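Local coordinates for protein hydrolase, isochorismatase family (Pseudomonas putida, PDB 4L07) that probably hydrolyses maleamate, as a cysteine amidase of the isochorismatase family, releasing maleate and ammonia, at residues Ala23-Asp28 against Ile66-Ala71; Thr40-Ser45 against Ala172-Gly177; Lys117-Phe122 against Val150-Val155; Val140-Thr145 against Ala168-Asp173. One frame throughout, in Å; residues are numbered along the deposited sequence.

Contact 1. Residues Ala23-Asp28 against Ile66-Ala71; sequences AIIVVD and IFTTIA
V26 and F67 meet side by side in a pair of neighbouring parallel strands, part of the Rossmann-like sheet on which the isochorismatase fold is built. This is the tight part. V26 CB lies 3.6 Å from F67 CD2, and with V26 CG1 anti to the backbone N (chi1 -174°) the second methyl, CG2, sits over the ring, 4.2 Å from its centroid and 22° off the normal, a CH-pi contact. C55 of helix 45-60 also packs on V26. Three backbone bonds, I66 N to I24 O, V26 N to I66 O and T68 N to V26 O, each 2.9 Å between those atoms and nearly straight, lock the register.

Toward the C-terminal end the pairing slackens, although the region remains buried. The bond from D28 N to T68 O is weak, and a water bridges the two strands by donating to V26 O and T68 O; it also lies at the edge of the F67 ring, in its plane. D28 has left the extended conformation with a positive phi of 55°. Its OD2 faces I70 CD1 at 3.4 Å and forms a salt bridge with K116, consistent with the aspartate and lysine of the family's Asp-Lys-Cys triad. The other oxygen, OD1, receives the hydroxyl of T68 at 2.9 Å from OG1, which approaches from above the carboxylate plane.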
loop_
_atom_site.group_PDB
_atom_site.type_symbol
_atom_site.label_atom_id
_atom_site.label_comp_id
_atom_site.label_asym_id
_atom_site.label_seq_id
_atom_site.Cartn_x
_atom_site.Cartn_y
_atom_site.Cartn_z
ATOM N N ALA A 23 -13.615 4.856 15.527
ATOM C CA ALA A 23 -14.213 5.108 14.225
ATOM C C ALA A 23 -15.004 3.881 13.794
ATOM O O ALA A 23 -14.652 2.741 14.138
ATOM C CB ALA A 23 -13.146 5.457 13.194
ATOM N N ILE A 24 -16.092 4.119 13.066
ATOM C CA ILE A 24 -16.956 3.046 12.592
ATOM C C ILE A 24 -16.712 2.848 11.095
ATOM O O ILE A 24 -16.774 3.805 10.317
ATOM C CB ILE A 24 -18.458 3.376 12.832
ATOM C CG1 ILE A 24 -18.698 4.017 14.218
ATOM C CG2 ILE A 24 -19.359 2.168 12.551
ATOM C CD1 ILE A 24 -18.283 3.204 15.436
ATOM N N ILE A 25 -16.435 1.609 10.700
ATOM C CA ILE A 25 -16.317 1.263 9.283
ATOM C C ILE A 25 -17.482 0.352 8.911
ATOM O O ILE A 25 -17.638 -0.727 9.479
ATOM C CB ILE A 25 -14.980 0.556 8.961
ATOM C CG1 ILE A 25 -13.794 1.352 9.524
ATOM C CG2 ILE A 25 -14.863 0.310 7.458
ATOM C CD1 ILE A 25 -12.503 0.560 9.612
ATOM N N VAL A 26 -18.301 0.804 7.969
ATOM C CA VAL A 26 -19.451 0.028 7.495
ATOM C C VAL A 26 -19.108 -0.540 6.122
ATOM O O VAL A 26 -19.100 0.170 5.118
ATOM C CB VAL A 26 -20.725 0.892 7.431
ATOM C CG1 VAL A 26 -21.944 0.042 7.073
ATOM C CG2 VAL A 26 -20.942 1.587 8.760
ATOM N N VAL A 27 -18.801 -1.833 6.096
ATOM C CA VAL A 27 -18.282 -2.483 4.894
ATOM C C VAL A 27 -19.378 -2.999 3.961
ATOM O O VAL A 27 -20.068 -3.973 4.278
ATOM C CB VAL A 27 -17.337 -3.656 5.258
ATOM C CG1 VAL A 27 -16.748 -4.282 4.004
ATOM C CG2 VAL A 27 -16.237 -3.184 6.194
ATOM N N ASP A 28 -19.528 -2.333 2.815
ATOM C CA ASP A 28 -20.323 -2.841 1.688
ATOM C C ASP A 28 -21.774 -3.201 2.021
ATOM O O ASP A 28 -22.296 -4.199 1.510
ATOM C CB ASP A 28 -19.635 -4.053 1.034
ATOM C CG ASP A 28 -18.258 -3.724 0.480
ATOM O OD1 ASP A 28 -17.929 -2.523 0.338
ATOM O OD2 ASP A 28 -17.505 -4.675 0.164
ATOM N N ILE A 66 -17.437 5.890 8.446
ATOM C CA ILE A 66 -17.051 5.744 7.038
ATOM C C ILE A 66 -17.685 4.493 6.417
ATOM O O ILE A 66 -17.551 3.388 6.955
ATOM C CB ILE A 66 -15.511 5.695 6.878
ATOM C CG1 ILE A 66 -14.873 6.970 7.440
ATOM C CG2 ILE A 66 -15.122 5.524 5.410
ATOM C CD1 ILE A 66 -13.382 6.858 7.690
ATOM N N PHE A 67 -18.384 4.682 5.297
ATOM C CA PHE A 67 -18.998 3.589 4.541
ATOM C C PHE A 67 -18.128 3.203 3.354
ATOM O O PHE A 67 -17.502 4.062 2.738
ATOM C CB PHE A 67 -20.370 4.016 4.007
ATOM C CG PHE A 67 -21.398 4.255 5.076
ATOM C CD1 PHE A 67 -21.416 5.443 5.807
ATOM C CD2 PHE A 67 -22.377 3.297 5.334
ATOM C CE1 PHE A 67 -22.370 5.661 6.793
ATOM C CE2 PHE A 67 -23.338 3.510 6.315
ATOM C CZ PHE A 67 -23.332 4.690 7.046
ATOM N N THR A 68 -18.105 1.911 3.026
ATOM C CA THR A 68 -17.406 1.435 1.833
ATOM C C THR A 68 -18.371 0.804 0.838
ATOM O O THR A 68 -19.441 0.320 1.216
ATOM C CB THR A 68 -16.277 0.432 2.176
ATOM O OG1 THR A 68 -16.835 -0.857 2.433
ATOM C CG2 THR A 68 -15.495 0.888 3.397
ATOM N N THR A 69 -17.986 0.821 -0.431
ATOM C CA THR A 69 -18.743 0.174 -1.493
ATOM C C THR A 69 -17.759 -0.324 -2.547
ATOM O O THR A 69 -16.701 0.288 -2.764
ATOM C CB THR A 69 -19.813 1.121 -2.110
ATOM O OG1 THR A 69 -20.701 0.383 -2.960
ATOM C CG2 THR A 69 -19.165 2.249 -2.916
ATOM N N ILE A 70 -18.097 -1.445 -3.173
ATOM C CA ILE A 70 -17.369 -1.939 -4.331
ATOM C C ILE A 70 -18.078 -1.419 -5.583
ATOM O O ILE A 70 -19.274 -1.667 -5.778
ATOM C CB ILE A 70 -17.334 -3.488 -4.369
ATOM C CG1 ILE A 70 -16.516 -4.047 -3.190
ATOM C CG2 ILE A 70 -16.787 -3.972 -5.708
ATOM C CD1 ILE A 70 -16.653 -5.549 -2.983
ATOM N N ALA A 71 -17.346 -0.697 -6.425
ATOM C CA ALA A 71 -17.893 -0.196 -7.689
ATOM C C ALA A 71 -16.827 -0.205 -8.777
ATOM O O ALA A 71 -15.675 0.143 -8.512
ATOM C CB ALA A 71 -18.444 1.210 -7.507
HETATM O O HOH W 1 -21.353 0.347 3.291
#

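Contact 2. Residues Thr40-Ser45 against Ala172-Gly177; sequences TASDAS and ADRAKG. With SO4 (sulfate ion), chain C.
T40 O and sulfate O1 lie at the edge of the R174 guanidinium, while S42 OG comes in obliquely. T40 O takes a hydrogen bond from R174 NH2 at 2.9 Å, tilted 24° out of the guanidinium plane, while one sulfate oxygen, O1, is gripped by both R174 NH1 and NH2 at 2.8 Å each. A water also lies at the edge, in plane, accepting from R174 NE at 2.8 Å and donating to A41 O. All three nitrogens are thereby engaged, which fixes the rotation of the group. S42 OG touches the side chain lower down, 3.3 Å from R174 CG. The chain runs extended from CG to NE (chi2 178°, chi3 -177°), carrying the charge past S42 to the anion; F12 of the second subunit packs on it.

Further along, the contact turns apolar, with A44 CB 3.8 Å from A172 CB. Next to it D43 forms an Asx turn, its OD1 accepting from both S45 N and S45 OG where helix 45-60 begins. The sulfate, probably from the crystallisation liquor, is also bound by T145 OG1 and C149 N of the same chain and by K189 NZ of the second subunit. Such a gathering of basic groups and amides around an anion beside the probable nucleophile C149 is what an active-site pocket for a carboxylate-bearing amide would be expected to contain.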
loop_
_atom_site.group_PDB
_atom_site.type_symbol
_atom_site.label_atom_id
_atom_site.label_comp_id
_atom_site.label_asym_id
_atom_site.label_seq_id
_atom_site.Cartn_x
_atom_site.Cartn_y
_atom_site.Cartn_z
ATOM N N THR A 40 -25.901 -11.317 -5.697
ATOM C CA THR A 40 -24.802 -11.202 -4.733
ATOM C C THR A 40 -25.258 -10.881 -3.309
ATOM O O THR A 40 -24.441 -10.795 -2.393
ATOM C CB THR A 40 -23.762 -10.160 -5.191
ATOM O OG1 THR A 40 -24.435 -8.960 -5.598
ATOM C CG2 THR A 40 -22.930 -10.709 -6.353
ATOM N N ALA A 41 -26.567 -10.737 -3.109
ATOM C CA ALA A 41 -27.082 -10.216 -1.840
ATOM C C ALA A 41 -27.361 -11.267 -0.765
ATOM O O ALA A 41 -27.518 -12.461 -1.053
ATOM C CB ALA A 41 -28.317 -9.362 -2.079
ATOM N N SER A 42 -27.423 -10.791 0.478
ATOM C CA SER A 42 -27.768 -11.602 1.643
ATOM C C SER A 42 -28.845 -10.871 2.437
ATOM O O SER A 42 -29.038 -9.666 2.257
ATOM C CB SER A 42 -26.540 -11.780 2.535
ATOM O OG SER A 42 -25.473 -12.404 1.845
ATOM N N ASP A 43 -29.533 -11.586 3.324
ATOM C CA ASP A 43 -30.438 -10.936 4.273
ATOM C C ASP A 43 -29.615 -10.233 5.350
ATOM O O ASP A 43 -28.973 -10.878 6.185
ATOM C CB ASP A 43 -31.414 -11.942 4.897
ATOM C CG ASP A 43 -32.344 -11.308 5.938
ATOM O OD1 ASP A 43 -32.423 -10.058 6.031
ATOM O OD2 ASP A 43 -33.018 -12.076 6.663
ATOM N N ALA A 44 -29.636 -8.905 5.309
ATOM C CA ALA A 44 -28.857 -8.085 6.224
ATOM C C ALA A 44 -29.743 -7.125 7.020
ATOM O O ALA A 44 -29.255 -6.166 7.613
ATOM C CB ALA A 44 -27.779 -7.321 5.457
ATOM N N SER A 45 -31.046 -7.400 7.059
ATOM C CA SER A 45 -31.989 -6.463 7.681
ATOM C C SER A 45 -31.699 -6.168 9.160
ATOM O O SER A 45 -31.622 -5.006 9.549
ATOM C CB SER A 45 -33.440 -6.920 7.475
ATOM O OG SER A 45 -33.637 -8.222 7.992
ATOM N N ALA A 172 -23.246 -9.613 8.286
ATOM C CA ALA A 172 -24.126 -10.507 7.530
ATOM C C ALA A 172 -23.312 -11.388 6.584
ATOM O O ALA A 172 -22.261 -10.978 6.087
ATOM C CB ALA A 172 -25.155 -9.696 6.756
ATOM N N ASP A 173 -23.793 -12.601 6.339
ATOM C CA ASP A 173 -23.153 -13.489 5.374
ATOM C C ASP A 173 -24.178 -14.357 4.638
ATOM O O ASP A 173 -25.375 -14.366 4.991
ATOM C CB ASP A 173 -22.095 -14.356 6.072
ATOM C CG ASP A 173 -20.946 -14.736 5.149
ATOM O OD1 ASP A 173 -21.164 -14.839 3.922
ATOM O OD2 ASP A 173 -19.818 -14.935 5.655
ATOM N N ARG A 174 -23.702 -15.074 3.622
ATOM C CA ARG A 174 -24.529 -15.924 2.760
ATOM C C ARG A 174 -24.865 -17.260 3.388
ATOM O O ARG A 174 -25.816 -17.916 2.972
ATOM C CB ARG A 174 -23.820 -16.178 1.429
ATOM C CG ARG A 174 -23.686 -14.924 0.605
ATOM C CD ARG A 174 -22.954 -15.126 -0.703
ATOM N NE ARG A 174 -22.830 -13.827 -1.352
ATOM C CZ ARG A 174 -21.805 -12.998 -1.185
ATOM N NH1 ARG A 174 -20.781 -13.343 -0.406
ATOM N NH2 ARG A 174 -21.806 -11.822 -1.802
ATOM N N ALA A 175 -24.065 -17.663 4.370
ATOM C CA ALA A 175 -24.218 -18.956 5.039
ATOM C C ALA A 175 -23.579 -18.898 6.412
ATOM O O ALA A 175 -22.644 -18.121 6.637
ATOM C CB ALA A 175 -23.593 -20.068 4.207
ATOM N N LYS A 176 -24.087 -19.722 7.324
ATOM C CA LYS A 176 -23.636 -19.743 8.712
ATOM C C LYS A 176 -22.187 -20.223 8.859
ATOM O O LYS A 176 -21.427 -19.668 9.654
ATOM C CB LYS A 176 -24.577 -20.626 9.538
ATOM C CG LYS A 176 -24.319 -20.651 11.033
ATOM C CD LYS A 176 -25.386 -21.496 11.721
ATOM C CE LYS A 176 -25.027 -21.814 13.163
ATOM N NZ LYS A 176 -26.052 -22.712 13.768
ATOM N N GLY A 177 -21.821 -21.253 8.097
ATOM C CA GLY A 177 -20.482 -21.865 8.177
ATOM C C GLY A 177 -19.327 -20.883 8.034
ATOM O O GLY A 177 -18.545 -20.712 8.969
HETATM S S SO4 C . -18.076 -10.514 -0.194
HETATM O O1 SO4 C . -19.484 -10.863 -0.521
HETATM O O2 SO4 C . -17.957 -10.095 1.208
HETATM O O3 SO4 C . -17.220 -11.702 -0.405
HETATM O O4 SO4 C . -17.590 -9.420 -1.082
HETATM O O HOH W 2 -25.402 -13.886 -2.502
HETATM O O HOH W 3 -28.458 -14.372 3.910
#

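Contact 3. Residues Lys117-Phe122 against Val150-Val155; sequences KGASSF and VRATVV
T153, on helix 146-159, and S121, on the loop after strand 112-116, carry the polar heart of this contact. T153 CB stands 3.9 Å from S121 OG, and from there the side chain forks. One branch, OG1, lies anti to the carbonyl carbon (chi1 -64°) and accepts a hydrogen bond from S121 N at 3.0 Å, with an N-H...O angle of 151°. The same oxygen is 2.9 Å from S121 OG, whose proton has another acceptor within reach, and is hydrogen-bonded back to C149 O in its own helix. The other branch, CG2, rests against the loop, 3.7 Å from S121 CB, and also approaches F122 CE1, whose side chain crosses that of T153 at about a right angle. C149, in the first turn of this helix, is probably the nucleophile of the family's Asp-Lys-Cys triad, while G118 O and A119 O in the loop both accept from K116 NZ; the contact therefore joins the lysine side of the site to the helix that carries the cysteine. A valine in place of T153 would probably leave S121 N without its acceptor and remove the hydroxyl's tie to C149 O, allowing the loop to shift against the helix. On the neighbouring residue of the helix, A152 CB meets A119 CB at 3.8 Å, and Q159 of the second subunit packs on A119. S120 OG bends back to accept from F122 N at 3.0 Å, an ST turn, and is also hydrogen-bonded to D156 OD2.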
loop_
_atom_site.group_PDB
_atom_site.type_symbol
_atom_site.label_atom_id
_atom_site.label_comp_id
_atom_site.label_asym_id
_atom_site.label_seq_id
_atom_site.Cartn_x
_atom_site.Cartn_y
_atom_site.Cartn_z
ATOM N N LYS A 117 -12.051 -1.710 -4.958
ATOM C CA LYS A 117 -12.143 -2.666 -6.059
ATOM C C LYS A 117 -11.965 -4.122 -5.630
ATOM O O LYS A 117 -12.202 -5.030 -6.430
ATOM C CB LYS A 117 -11.108 -2.329 -7.149
ATOM C CG LYS A 117 -11.066 -0.866 -7.550
ATOM C CD LYS A 117 -12.268 -0.422 -8.360
ATOM C CE LYS A 117 -12.282 1.101 -8.459
ATOM N NZ LYS A 117 -13.405 1.585 -9.300
ATOM N N GLY A 118 -11.553 -4.338 -4.381
ATOM C CA GLY A 118 -11.348 -5.683 -3.837
ATOM C C GLY A 118 -12.177 -5.951 -2.587
ATOM O O GLY A 118 -13.189 -5.281 -2.340
ATOM N N ALA A 119 -11.733 -6.923 -1.791
ATOM C CA ALA A 119 -12.409 -7.303 -0.543
ATOM C C ALA A 119 -12.130 -6.333 0.615
ATOM O O ALA A 119 -13.056 -5.807 1.228
ATOM C CB ALA A 119 -12.044 -8.737 -0.155
ATOM N N SER A 120 -10.857 -6.084 0.906
ATOM C CA SER A 120 -10.490 -5.232 2.035
ATOM C C SER A 120 -10.815 -3.762 1.792
ATOM O O SER A 120 -10.517 -3.219 0.730
ATOM C CB SER A 120 -9.002 -5.344 2.335
ATOM O OG SER A 120 -8.640 -4.346 3.280
ATOM N N SER A 121 -11.380 -3.115 2.805
ATOM C CA SER A 121 -11.715 -1.698 2.722
ATOM C C SER A 121 -10.466 -0.822 2.670
ATOM O O SER A 121 -10.549 0.347 2.310
ATOM C CB SER A 121 -12.599 -1.297 3.895
ATOM O OG SER A 121 -13.838 -1.979 3.805
ATOM N N PHE A 122 -9.320 -1.401 3.031
ATOM C CA PHE A 122 -8.045 -0.668 3.058
ATOM C C PHE A 122 -7.247 -0.830 1.777
ATOM O O PHE A 122 -6.396 0.010 1.465
ATOM C CB PHE A 122 -7.168 -1.139 4.223
ATOM C CG PHE A 122 -7.688 -0.756 5.575
ATOM C CD1 PHE A 122 -8.654 -1.536 6.213
ATOM C CD2 PHE A 122 -7.202 0.376 6.226
ATOM C CE1 PHE A 122 -9.132 -1.186 7.467
ATOM C CE2 PHE A 122 -7.674 0.730 7.483
ATOM C CZ PHE A 122 -8.644 -0.053 8.103
ATOM N N VAL A 150 -15.725 -8.177 5.145
ATOM C CA VAL A 150 -15.584 -7.846 6.570
ATOM C C VAL A 150 -14.285 -8.411 7.133
ATOM O O VAL A 150 -13.466 -7.657 7.677
ATOM C CB VAL A 150 -16.788 -8.322 7.413
ATOM C CG1 VAL A 150 -16.531 -8.105 8.907
ATOM C CG2 VAL A 150 -18.042 -7.573 6.996
ATOM N N ARG A 151 -14.080 -9.721 6.974
ATOM C CA ARG A 151 -12.861 -10.360 7.483
ATOM C C ARG A 151 -11.613 -9.724 6.879
ATOM O O ARG A 151 -10.632 -9.483 7.584
ATOM C CB ARG A 151 -12.858 -11.867 7.215
ATOM C CG ARG A 151 -11.650 -12.573 7.834
ATOM C CD ARG A 151 -11.067 -13.575 6.857
ATOM N NE ARG A 151 -9.824 -14.195 7.344
ATOM C CZ ARG A 151 -9.793 -15.314 8.057
ATOM N NH1 ARG A 151 -8.639 -15.831 8.458
ATOM N NH2 ARG A 151 -10.930 -15.923 8.362
ATOM N N ALA A 152 -11.651 -9.457 5.574
ATOM C CA ALA A 152 -10.512 -8.832 4.888
ATOM C C ALA A 152 -10.199 -7.447 5.453
ATOM O O ALA A 152 -9.022 -7.067 5.615
ATOM C CB ALA A 152 -10.767 -8.761 3.383
ATOM N N THR A 153 -11.254 -6.693 5.755
ATOM C CA THR A 153 -11.131 -5.342 6.314
ATOM C C THR A 153 -10.546 -5.404 7.721
ATOM O O THR A 153 -9.707 -4.573 8.093
ATOM C CB THR A 153 -12.506 -4.632 6.315
ATOM O OG1 THR A 153 -12.934 -4.461 4.960
ATOM C CG2 THR A 153 -12.451 -3.260 7.000
ATOM N N VAL A 154 -10.980 -6.406 8.481
ATOM C CA VAL A 154 -10.522 -6.608 9.853
ATOM C C VAL A 154 -9.031 -6.928 9.891
ATOM O O VAL A 154 -8.291 -6.312 10.656
ATOM C CB VAL A 154 -11.349 -7.697 10.571
ATOM C CG1 VAL A 154 -10.655 -8.192 11.841
ATOM C CG2 VAL A 154 -12.726 -7.144 10.899
ATOM N N VAL A 155 -8.597 -7.862 9.045
ATOM C CA VAL A 155 -7.171 -8.203 8.946
ATOM C C VAL A 155 -6.345 -6.971 8.603
ATOM O O VAL A 155 -5.344 -6.685 9.270
ATOM C CB VAL A 155 -6.916 -9.343 7.938
ATOM C CG1 VAL A 155 -5.422 -9.509 7.664
ATOM C CG2 VAL A 155 -7.512 -10.642 8.462
#

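Contact 4. Residues Val140-Thr145 against Ala168-Asp173; sequences VVTGAT and ADCCAD. With SO4 (sulfate ion), chain C.
V141 O, at the start of this contact, faces C171 SG at 4.2 Å. At T142 the methyl takes over: CG2, anti to the carbonyl carbon (chi1 67°), lies 3.6 Å from C170 CB, leaving OG1 to a weak bond with I25 O. G143 then pairs through its backbone, donating from N to C170 O at 3.1 Å and accepting from A172 N at its own O, 3.0 Å away. With phi and psi of 132° and -156°, a side chain here would strike the preceding carbonyl oxygen, so the backbone shape alone accounts for the glycine. A144 leads through a cis peptide into T145, whose CB rests 3.4 Å from D173 OD1. The T145 N and OG1 both donate to sulfate O2, at 2.9 and 2.7 Å. D173 OD2 also bonds S147 OG, and an alanine here would probably leave that hydroxyl without its acceptor and open a gap beside T145 CB. Between the paired strands the chain runs through helix 146-159, a beta-alpha-beta crossover; the non-proline cis peptide at its entrance, with T145 N and C149 N both bound to the sulfate, is consistent with the oxyanion hole of isochorismatase-family cysteine hydrolases.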
loop_
_atom_site.group_PDB
_atom_site.type_symbol
_atom_site.label_atom_id
_atom_site.label_comp_id
_atom_site.label_asym_id
_atom_site.label_seq_id
_atom_site.Cartn_x
_atom_site.Cartn_y
_atom_site.Cartn_z
ATOM N N VAL A 140 -14.411 -0.021 14.751
ATOM C CA VAL A 140 -15.484 -1.004 14.852
ATOM C C VAL A 140 -15.900 -1.363 13.428
ATOM O O VAL A 140 -16.270 -0.490 12.625
ATOM C CB VAL A 140 -16.688 -0.530 15.706
ATOM C CG1 VAL A 140 -16.237 0.253 16.935
ATOM C CG2 VAL A 140 -17.660 0.273 14.880
ATOM N N VAL A 141 -15.799 -2.647 13.105
ATOM C CA VAL A 141 -16.073 -3.105 11.753
ATOM C C VAL A 141 -17.418 -3.825 11.700
ATOM O O VAL A 141 -17.690 -4.706 12.512
ATOM C CB VAL A 141 -14.942 -4.007 11.206
ATOM C CG1 VAL A 141 -15.201 -4.370 9.749
ATOM C CG2 VAL A 141 -13.592 -3.314 11.329
ATOM N N THR A 142 -18.242 -3.420 10.737
ATOM C CA THR A 142 -19.566 -3.990 10.486
ATOM C C THR A 142 -19.711 -4.193 8.976
ATOM O O THR A 142 -18.894 -3.694 8.208
ATOM C CB THR A 142 -20.686 -3.025 10.946
ATOM O OG1 THR A 142 -20.686 -1.848 10.120
ATOM C CG2 THR A 142 -20.501 -2.609 12.403
ATOM N N GLY A 143 -20.734 -4.923 8.542
ATOM C CA GLY A 143 -21.014 -5.019 7.115
ATOM C C GLY A 143 -21.264 -6.396 6.531
ATOM O O GLY A 143 -21.672 -7.318 7.235
ATOM N N ALA A 144 -21.026 -6.520 5.227
ATOM C CA ALA A 144 -21.254 -7.761 4.492
ATOM C C ALA A 144 -20.122 -8.007 3.493
ATOM O O ALA A 144 -19.681 -7.070 2.836
ATOM C CB ALA A 144 -22.590 -7.694 3.765
ATOM N N THR A 145 -19.637 -9.245 3.366
ATOM C CA THR A 145 -20.067 -10.383 4.176
ATOM C C THR A 145 -18.986 -10.705 5.194
ATOM O O THR A 145 -17.810 -10.379 4.998
ATOM C CB THR A 145 -20.327 -11.643 3.323
ATOM O OG1 THR A 145 -19.110 -12.047 2.670
ATOM C CG2 THR A 145 -21.400 -11.371 2.278
ATOM N N ALA A 168 -20.712 -8.946 16.166
ATOM C CA ALA A 168 -21.155 -10.080 15.355
ATOM C C ALA A 168 -22.562 -9.884 14.796
ATOM O O ALA A 168 -22.856 -10.300 13.672
ATOM C CB ALA A 168 -21.074 -11.369 16.164
ATOM N N ASP A 169 -23.417 -9.225 15.578
ATOM C CA ASP A 169 -24.797 -8.969 15.167
ATOM C C ASP A 169 -24.930 -7.830 14.149
ATOM O O ASP A 169 -26.042 -7.436 13.798
ATOM C CB ASP A 169 -25.708 -8.747 16.391
ATOM C CG ASP A 169 -25.314 -7.534 17.218
ATOM O OD1 ASP A 169 -26.210 -6.942 17.859
ATOM O OD2 ASP A 169 -24.122 -7.166 17.243
ATOM N N CYS A 170 -23.792 -7.314 13.676
ATOM C CA CYS A 170 -23.746 -6.294 12.624
ATOM C C CYS A 170 -23.098 -6.820 11.343
ATOM O O CYS A 170 -22.907 -6.077 10.371
ATOM C CB CYS A 170 -22.953 -5.085 13.110
ATOM S SG CYS A 170 -23.767 -4.177 14.428
ATOM N N CYS A 171 -22.768 -8.105 11.355
ATOM C CA CYS A 171 -22.097 -8.748 10.241
ATOM C C CYS A 171 -23.035 -9.757 9.592
ATOM O O CYS A 171 -23.565 -10.640 10.270
ATOM C CB CYS A 171 -20.816 -9.422 10.734
ATOM S SG CYS A 171 -19.579 -8.259 11.369
ATOM N N ALA A 172 -23.246 -9.613 8.286
ATOM C CA ALA A 172 -24.126 -10.507 7.530
ATOM C C ALA A 172 -23.312 -11.388 6.584
ATOM O O ALA A 172 -22.261 -10.978 6.087
ATOM C CB ALA A 172 -25.155 -9.696 6.756
ATOM N N ASP A 173 -23.793 -12.601 6.339
ATOM C CA ASP A 173 -23.153 -13.489 5.374
ATOM C C ASP A 173 -24.178 -14.357 4.638
ATOM O O ASP A 173 -25.375 -14.366 4.991
ATOM C CB ASP A 173 -22.095 -14.356 6.072
ATOM C CG ASP A 173 -20.946 -14.736 5.149
ATOM O OD1 ASP A 173 -21.164 -14.839 3.922
ATOM O OD2 ASP A 173 -19.818 -14.935 5.655
HETATM S S SO4 C . -18.076 -10.514 -0.194
HETATM O O1 SO4 C . -19.484 -10.863 -0.521
HETATM O O2 SO4 C . -17.957 -10.095 1.208
HETATM O O3 SO4 C . -17.220 -11.702 -0.405
HETATM O O4 SO4 C . -17.590 -9.420 -1.082
#

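Contacts 1 and 4 are core contacts within one sheet: strands 22-27 and 138-144 are neighbours, so V27 N reaches T142 O at 2.8 Å and the two pairs become continuous. Both rest chiefly on backbone bonds. Contact 3, equally buried, joins a loop to a helix and depends on hydroxyls; it meets contact 1 where T68 and V27 touch S121, and contact 4 through helix 146-159. Contact 2 is more peripheral, only partly buried, and relies on a charged side chain and waters. It shares A172 and D173 with contact 4, and the same sulfate ties both to the second subunit.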